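Side-chain contacts in tryptophanyl-tRNA synthetase (Thermus thermophilus, PDB 2EL7), which probably catalyses the ATP-dependent attachment of tryptophan to its cognate tRNA, as a homodimeric class I aminoacyl-tRNA synthetase: residues A[12-15]-A[16-20]; A[21-24]-A[25-28]; A[202-205]-A[206-210]. All blocks are in the same frame, centred on the assembly; numbering follows the deposited sequence.

Contact 1 (A[12-15]-A[16-20]); sequences GEIH and IGNYL
H15 and Y19 meet through the backbone, where the amide of Y19 gives a nearly straight bond to the carbonyl oxygen of H15, Y19 N to H15 O 3.0 Å, and so closes the first turn of helix 16-33. H15 and N18 show how side chains satisfy a helix start: they form a capping box. The amide oxygen of N18 turns back onto the main chain ahead of the helix and accepts from the H15 amide, N18 OD1 to H15 N 3.0 Å; the donor stands 31° off the carbonyl plane. In the other direction the imidazole of H15, at the N-cap, accepts a weak, bent bond at its edge, with G17 N 3.0 Å from H15 ND1. The ring reaches that place because CG of H15 sits between the backbone N and the carbonyl carbon (chi1 51°), which folds it back beside the opening turn. The two flat groups also stack, their planes 21° apart: N18 OD1 lies over the centre of the H15 ring, 3.3 Å above its plane, and N18 ND2 comes to 3.4 Å from H15 CE1. Bonds to the backbone and stacking probably limit the rotation of both, the H15 bond being the weaker grip. Alongside, I14 lays its CG2 methyl against the methylene of N18, 3.6 Å from I14 CG2 to N18 CB, and covers that flank of the asparagine. K198, of the predicted KMSKS region, touches both H15 and N18. Residues 12-18 make up most of the predicted HIGH region, the signature of class I synthetases, placed where the loop after strand 4-8 runs into the first helix of the nucleotide-binding fold, and G17 and N18 are themselves predicted ATP-binding residues.

Contact 2 (A[21-24]-A[25-28]); sequences GAIK and QWVA
W26 lies back over the preceding turn of its own helix, and the carbonyl of A22 shows how one oxygen can serve several neighbours there. It accepts the helical bond from the tryptophan amide, W26 N to A22 O 2.8 Å, and also a weak, bent one from the amide of Q25. Packing is tight where the same oxygen stands over one face of the indole, displaced toward the rim, with W26 CG 3.2 Å from A22 O. With CG of W26 anti to the carbonyl carbon (chi1 -69°), the ring is brought back along the helix into this position. The packed side continues along the apolar flank, where I23 CG1 touches W26 CE3 at 4.1 Å and I23 CG2 meets V27 CG2 at 4.2 Å. By contrast, the side of Q25, K24 and A28 is looser and more open to solvent. A water donates both to A22 O and to the side-chain oxygen of Q25, the latter at 2.6 Å from water 1 to Q25 OE1, and so ties the extended glutamine to the turn before it. Near G21 the helix widens into a pi-type turn, and Q25 N reaches G21 O only weakly, at 3.4 Å. K24 and A28 are exposed; they share a backbone bond, while the bent lysine chain turns back to Y19 in a cation-pi contact. Helix 16-33 is the crossover of the beta-alpha-beta unit between strands 4-8 and 37-41: W26 packs on S6 and I8 of the first strand and meets F39 of the second edge-to-face, I23 rests on helix 55-72, and Q25 NE2 hydrogen-bonds to the carbonyl oxygen of L180.

Contact 3 (A[202-205]-A[206-210]); sequences NTIG and LLEPE
The loop that follows the predicted KMSKS region and leads into helix 210-218 turns at L206-L207, a type I beta turn with G205 and E208 as its first and last residues, and the E208 side chain bonds back across the turn. Its carboxylate accepts from the backbone amide of G205, with E208 OE2 2.7 Å from G205 N and an N-H...O angle of 165°; the amide meets this oxygen nearly along its C-O axis. Two residues lie between donor and acceptor, and the glutamate spans the gap by being fully stretched: CG is anti to the backbone N (chi1 -174°) and the chain stays extended beyond it. The same oxygen passes over the residue before G205, 3.3 Å from E208 OE2 to I204 CA. From the amide of E208 to the carbonyl of G205 runs the i to i+3 closure of the type I turn, here weak, 3.4 Å from E208 N to G205 O; the carboxylate bond thus closes the same turn a second time. The methylene of E208 packs against the glycine carbonyl, with E208 CB 3.4 Å from G205 O. The other carboxylate oxygen, OE1, forms a salt bridge with K216 and a hydrogen bond with the hydroxyl of S212, both on helix 210-218; engaged at both oxygens, the group is probably fixed in rotation and, beside the lysine, likely to remain ionised. Within the class I fold this loop lies beside the start of helix 16-33, and its main chain pairs there with the predicted HIGH region: I204 and L206 exchange backbone bonds with I16 and I14. The L206 side chain packs on I16 and Y19.

In the fold
The three contacts come in order along the chain, yet the first and last are neighbours in space. Contacts 1 and 2 follow each other on helix 16-33, centres about 11 Å apart, joined by probable i to i+5 bonds, I23 N to N18 O and K24 N to Y19 O, at the wider pi-type turn. Contact 3, nearly two hundred residues later, has its centre about 9 Å from that of contact 1; the two touch through probable backbone bonds and through H15 against T203. Contacts 2 and 3 do not touch. The loop after the predicted KMSKS region is thereby set against the helix start of the predicted HIGH region, consistent with a shared ATP site, while contact 2 continues the helix over the parallel sheet.

Contact 1 (A[12-15]-A[16-20])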
loop_
_atom_site.group_PDB
_atom_site.type_symbol
_atom_site.label_atom_id
_atom_site.label_comp_id
_atom_site.label_asym_id
_atom_site.label_seq_id
_atom_site.Cartn_x
_atom_site.Cartn_y
_atom_site.Cartn_z
ATOM N N GLY A 12 -0.492 17.416 18.844
ATOM C CA GLY A 12 -0.274 18.808 19.211
ATOM C C GLY A 12 0.500 18.997 20.514
ATOM O O GLY A 12 0.522 20.091 21.060
ATOM N N GLU A 13 1.141 17.949 21.023
ATOM C CA GLU A 13 1.896 18.050 22.281
ATOM C C GLU A 13 3.405 18.162 22.070
ATOM O O GLU A 13 4.118 17.156 22.083
ATOM C CB GLU A 13 1.631 16.822 23.158
ATOM C CG GLU A 13 0.164 16.478 23.341
ATOM C CD GLU A 13 -0.573 17.519 24.155
ATOM O OE1 GLU A 13 -0.096 17.843 25.266
ATOM O OE2 GLU A 13 -1.628 18.008 23.692
ATOM N N ILE A 14 3.897 19.379 21.893
ATOM C CA ILE A 14 5.325 19.588 21.696
ATOM C C ILE A 14 5.910 20.040 23.037
ATOM O O ILE A 14 5.392 20.980 23.649
ATOM C CB ILE A 14 5.594 20.707 20.628
ATOM C CG1 ILE A 14 4.677 20.516 19.412
ATOM C CG2 ILE A 14 7.070 20.701 20.203
ATOM C CD1 ILE A 14 4.668 19.104 18.845
ATOM N N HIS A 15 6.968 19.376 23.502
ATOM C CA HIS A 15 7.594 19.775 24.763
ATOM C C HIS A 15 8.963 20.413 24.513
ATOM O O HIS A 15 9.448 20.417 23.381
ATOM C CB HIS A 15 7.682 18.593 25.737
ATOM C CG HIS A 15 8.291 17.360 25.154
ATOM N ND1 HIS A 15 9.598 17.310 24.721
ATOM C CD2 HIS A 15 7.790 16.111 24.982
ATOM C CE1 HIS A 15 9.880 16.084 24.313
ATOM N NE2 HIS A 15 8.801 15.336 24.461
ATOM N N ILE A 16 9.580 20.968 25.554
ATOM C CA ILE A 16 10.850 21.651 25.372
ATOM C C ILE A 16 11.947 20.720 24.928
ATOM O O ILE A 16 13.034 21.163 24.524
ATOM C CB ILE A 16 11.293 22.382 26.664
ATOM C CG1 ILE A 16 11.598 21.380 27.772
ATOM C CG2 ILE A 16 10.204 23.367 27.102
ATOM C CD1 ILE A 16 12.220 22.026 28.984
ATOM N N GLY A 17 11.658 19.424 25.023
ATOM C CA GLY A 17 12.611 18.415 24.606
ATOM C C GLY A 17 12.610 18.405 23.088
ATOM O O GLY A 17 13.666 18.428 22.456
ATOM N N ASN A 18 11.412 18.377 22.504
ATOM C CA ASN A 18 11.257 18.403 21.043
ATOM C C ASN A 18 11.830 19.732 20.540
ATOM O O ASN A 18 12.603 19.792 19.584
ATOM C CB ASN A 18 9.769 18.367 20.644
ATOM C CG ASN A 18 9.048 17.108 21.116
ATOM O OD1 ASN A 18 7.904 17.175 21.616
ATOM N ND2 ASN A 18 9.694 15.951 20.947
ATOM N N TYR A 19 11.432 20.803 21.210
ATOM C CA TYR A 19 11.839 22.133 20.818
ATOM C C TYR A 19 13.339 22.361 20.770
ATOM O O TYR A 19 13.876 22.685 19.707
ATOM C CB TYR A 19 11.181 23.161 21.725
ATOM C CG TYR A 19 11.536 24.571 21.356
ATOM C CD1 TYR A 19 11.218 25.081 20.102
ATOM C CD2 TYR A 19 12.208 25.396 22.254
ATOM C CE1 TYR A 19 11.568 26.389 19.747
ATOM C CE2 TYR A 19 12.557 26.700 21.916
ATOM C CZ TYR A 19 12.236 27.188 20.660
ATOM O OH TYR A 19 12.607 28.469 20.323
ATOM N N LEU A 20 14.004 22.203 21.912
ATOM C CA LEU A 20 15.445 22.393 22.011
ATOM C C LEU A 20 16.282 21.505 21.089
ATOM O O LEU A 20 17.442 21.826 20.806
ATOM C CB LEU A 20 15.891 22.180 23.454
ATOM C CG LEU A 20 15.363 23.291 24.360
ATOM C CD1 LEU A 20 15.726 23.043 25.814
ATOM C CD2 LEU A 20 15.955 24.608 23.871
#

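Contact 2 (A[21-24]-A[25-28])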
loop_
_atom_site.group_PDB
_atom_site.type_symbol
_atom_site.label_atom_id
_atom_site.label_comp_id
_atom_site.label_asym_id
_atom_site.label_seq_id
_atom_site.Cartn_x
_atom_site.Cartn_y
_atom_site.Cartn_z
ATOM N N GLY A 21 15.706 20.401 20.616
ATOM C CA GLY A 21 16.459 19.507 19.759
ATOM C C GLY A 21 16.122 19.479 18.273
ATOM O O GLY A 21 16.763 20.151 17.459
ATOM N N ALA A 22 15.111 18.698 17.917
ATOM C CA ALA A 22 14.715 18.528 16.526
ATOM C C ALA A 22 14.152 19.755 15.835
ATOM O O ALA A 22 14.485 20.023 14.681
ATOM C CB ALA A 22 13.708 17.387 16.429
ATOM N N ILE A 23 13.298 20.494 16.538
ATOM C CA ILE A 23 12.673 21.666 15.970
ATOM C C ILE A 23 13.693 22.732 15.618
ATOM O O ILE A 23 13.642 23.334 14.541
ATOM C CB ILE A 23 11.587 22.230 16.933
ATOM C CG1 ILE A 23 10.401 21.258 16.996
ATOM C CG2 ILE A 23 11.070 23.578 16.439
ATOM C CD1 ILE A 23 9.328 21.670 17.951
ATOM N N LYS A 24 14.627 22.971 16.524
ATOM C CA LYS A 24 15.657 23.958 16.269
ATOM C C LYS A 24 16.398 23.570 14.989
ATOM O O LYS A 24 16.803 24.439 14.214
ATOM C CB LYS A 24 16.628 24.036 17.450
ATOM C CG LYS A 24 17.955 24.702 17.114
ATOM C CD LYS A 24 18.715 25.111 18.385
ATOM C CE LYS A 24 18.122 26.385 19.022
ATOM N NZ LYS A 24 16.645 26.317 19.298
ATOM N N GLN A 25 16.542 22.268 14.746
ATOM C CA GLN A 25 17.244 21.824 13.557
ATOM C C GLN A 25 16.381 21.962 12.308
ATOM O O GLN A 25 16.863 22.349 11.237
ATOM C CB GLN A 25 17.708 20.380 13.728
ATOM C CG GLN A 25 18.554 19.880 12.579
ATOM C CD GLN A 25 18.991 18.434 12.768
ATOM O OE1 GLN A 25 18.157 17.525 12.888
ATOM N NE2 GLN A 25 20.310 18.212 12.800
ATOM N N TRP A 26 15.103 21.631 12.449
ATOM C CA TRP A 26 14.164 21.732 11.336
ATOM C C TRP A 26 14.136 23.169 10.848
ATOM O O TRP A 26 14.092 23.430 9.650
ATOM C CB TRP A 26 12.747 21.336 11.774
ATOM C CG TRP A 26 12.586 19.898 12.095
ATOM C CD1 TRP A 26 13.478 18.890 11.841
ATOM C CD2 TRP A 26 11.432 19.275 12.679
ATOM N NE1 TRP A 26 12.946 17.682 12.226
ATOM C CE2 TRP A 26 11.691 17.889 12.742
ATOM C CE3 TRP A 26 10.203 19.756 13.154
ATOM C CZ2 TRP A 26 10.769 16.976 13.258
ATOM C CZ3 TRP A 26 9.287 18.848 13.668
ATOM C CH2 TRP A 26 9.576 17.470 13.715
ATOM N N VAL A 27 14.138 24.097 11.802
ATOM C CA VAL A 27 14.131 25.524 11.493
ATOM C C VAL A 27 15.384 25.878 10.686
ATOM O O VAL A 27 15.304 26.615 9.691
ATOM C CB VAL A 27 14.072 26.370 12.805
ATOM C CG1 VAL A 27 14.233 27.830 12.489
ATOM C CG2 VAL A 27 12.726 26.160 13.504
ATOM N N ALA A 28 16.537 25.343 11.101
ATOM C CA ALA A 28 17.789 25.617 10.380
ATOM C C ALA A 28 17.726 25.080 8.957
ATOM O O ALA A 28 18.174 25.741 8.024
ATOM C CB ALA A 28 19.033 25.015 11.128
HETATM O O HOH W 1 15.717 17.605 13.685
#

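Contact 3 (A[202-205]-A[206-210])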
loop_
_atom_site.group_PDB
_atom_site.type_symbol
_atom_site.label_atom_id
_atom_site.label_comp_id
_atom_site.label_asym_id
_atom_site.label_seq_id
_atom_site.Cartn_x
_atom_site.Cartn_y
_atom_site.Cartn_z
ATOM N N ASN A 202 6.524 13.056 31.651
ATOM C CA ASN A 202 7.475 13.880 32.405
ATOM C C ASN A 202 7.882 15.134 31.591
ATOM O O ASN A 202 9.069 15.448 31.454
ATOM C CB ASN A 202 8.714 13.032 32.691
ATOM C CG ASN A 202 9.437 12.611 31.411
ATOM O OD1 ASN A 202 8.892 12.731 30.316
ATOM N ND2 ASN A 202 10.664 12.114 31.548
ATOM N N THR A 203 6.897 15.873 31.088
ATOM C CA THR A 203 7.206 17.008 30.234
ATOM C C THR A 203 6.744 18.384 30.646
ATOM O O THR A 203 5.971 18.559 31.576
ATOM C CB THR A 203 6.623 16.787 28.820
ATOM O OG1 THR A 203 5.196 16.918 28.879
ATOM C CG2 THR A 203 6.988 15.401 28.283
ATOM N N ILE A 204 7.249 19.356 29.901
ATOM C CA ILE A 204 6.902 20.753 30.045
ATOM C C ILE A 204 6.544 21.137 28.610
ATOM O O ILE A 204 7.424 21.242 27.747
ATOM C CB ILE A 204 8.096 21.596 30.529
ATOM C CG1 ILE A 204 8.456 21.205 31.964
ATOM C CG2 ILE A 204 7.726 23.082 30.502
ATOM C CD1 ILE A 204 9.569 22.041 32.594
ATOM N N GLY A 205 5.250 21.310 28.351
ATOM C CA GLY A 205 4.797 21.646 27.013
ATOM C C GLY A 205 5.008 23.102 26.648
ATOM O O GLY A 205 4.996 23.977 27.519
ATOM N N LEU A 206 5.196 23.375 25.360
ATOM C CA LEU A 206 5.407 24.746 24.906
ATOM C C LEU A 206 4.150 25.575 25.105
ATOM O O LEU A 206 4.228 26.790 25.284
ATOM C CB LEU A 206 5.791 24.787 23.421
ATOM C CG LEU A 206 6.830 23.783 22.925
ATOM C CD1 LEU A 206 7.186 24.152 21.496
ATOM C CD2 LEU A 206 8.076 23.792 23.807
ATOM N N LEU A 207 2.992 24.922 25.072
ATOM C CA LEU A 207 1.727 25.628 25.220
ATOM C C LEU A 207 1.014 25.285 26.520
ATOM O O LEU A 207 -0.123 25.705 26.742
ATOM C CB LEU A 207 0.815 25.321 24.025
ATOM C CG LEU A 207 1.381 25.664 22.634
ATOM C CD1 LEU A 207 0.287 25.419 21.601
ATOM C CD2 LEU A 207 1.856 27.130 22.557
ATOM N N GLU A 208 1.692 24.530 27.376
ATOM C CA GLU A 208 1.145 24.113 28.658
ATOM C C GLU A 208 0.714 25.340 29.453
ATOM O O GLU A 208 1.343 26.386 29.372
ATOM C CB GLU A 208 2.211 23.302 29.418
ATOM C CG GLU A 208 1.745 22.666 30.710
ATOM C CD GLU A 208 2.764 21.695 31.296
ATOM O OE1 GLU A 208 2.617 21.335 32.486
ATOM O OE2 GLU A 208 3.710 21.281 30.584
ATOM N N PRO A 209 -0.385 25.242 30.224
ATOM C CA PRO A 209 -0.775 26.441 30.980
ATOM C C PRO A 209 0.332 26.917 31.947
ATOM O O PRO A 209 0.977 26.115 32.642
ATOM C CB PRO A 209 -2.032 25.990 31.709
ATOM C CG PRO A 209 -2.614 24.990 30.778
ATOM C CD PRO A 209 -1.393 24.182 30.376
ATOM N N GLU A 210 0.544 28.230 31.972
ATOM C CA GLU A 210 1.553 28.854 32.818
ATOM C C GLU A 210 1.538 28.335 34.257
ATOM O O GLU A 210 2.572 27.977 34.821
ATOM C CB GLU A 210 1.321 30.356 32.824
ATOM C CG GLU A 210 2.484 31.148 33.323
ATOM C CD GLU A 210 2.255 32.641 33.193
ATOM O OE1 GLU A 210 1.389 33.161 33.926
ATOM O OE2 GLU A 210 2.938 33.289 32.359
#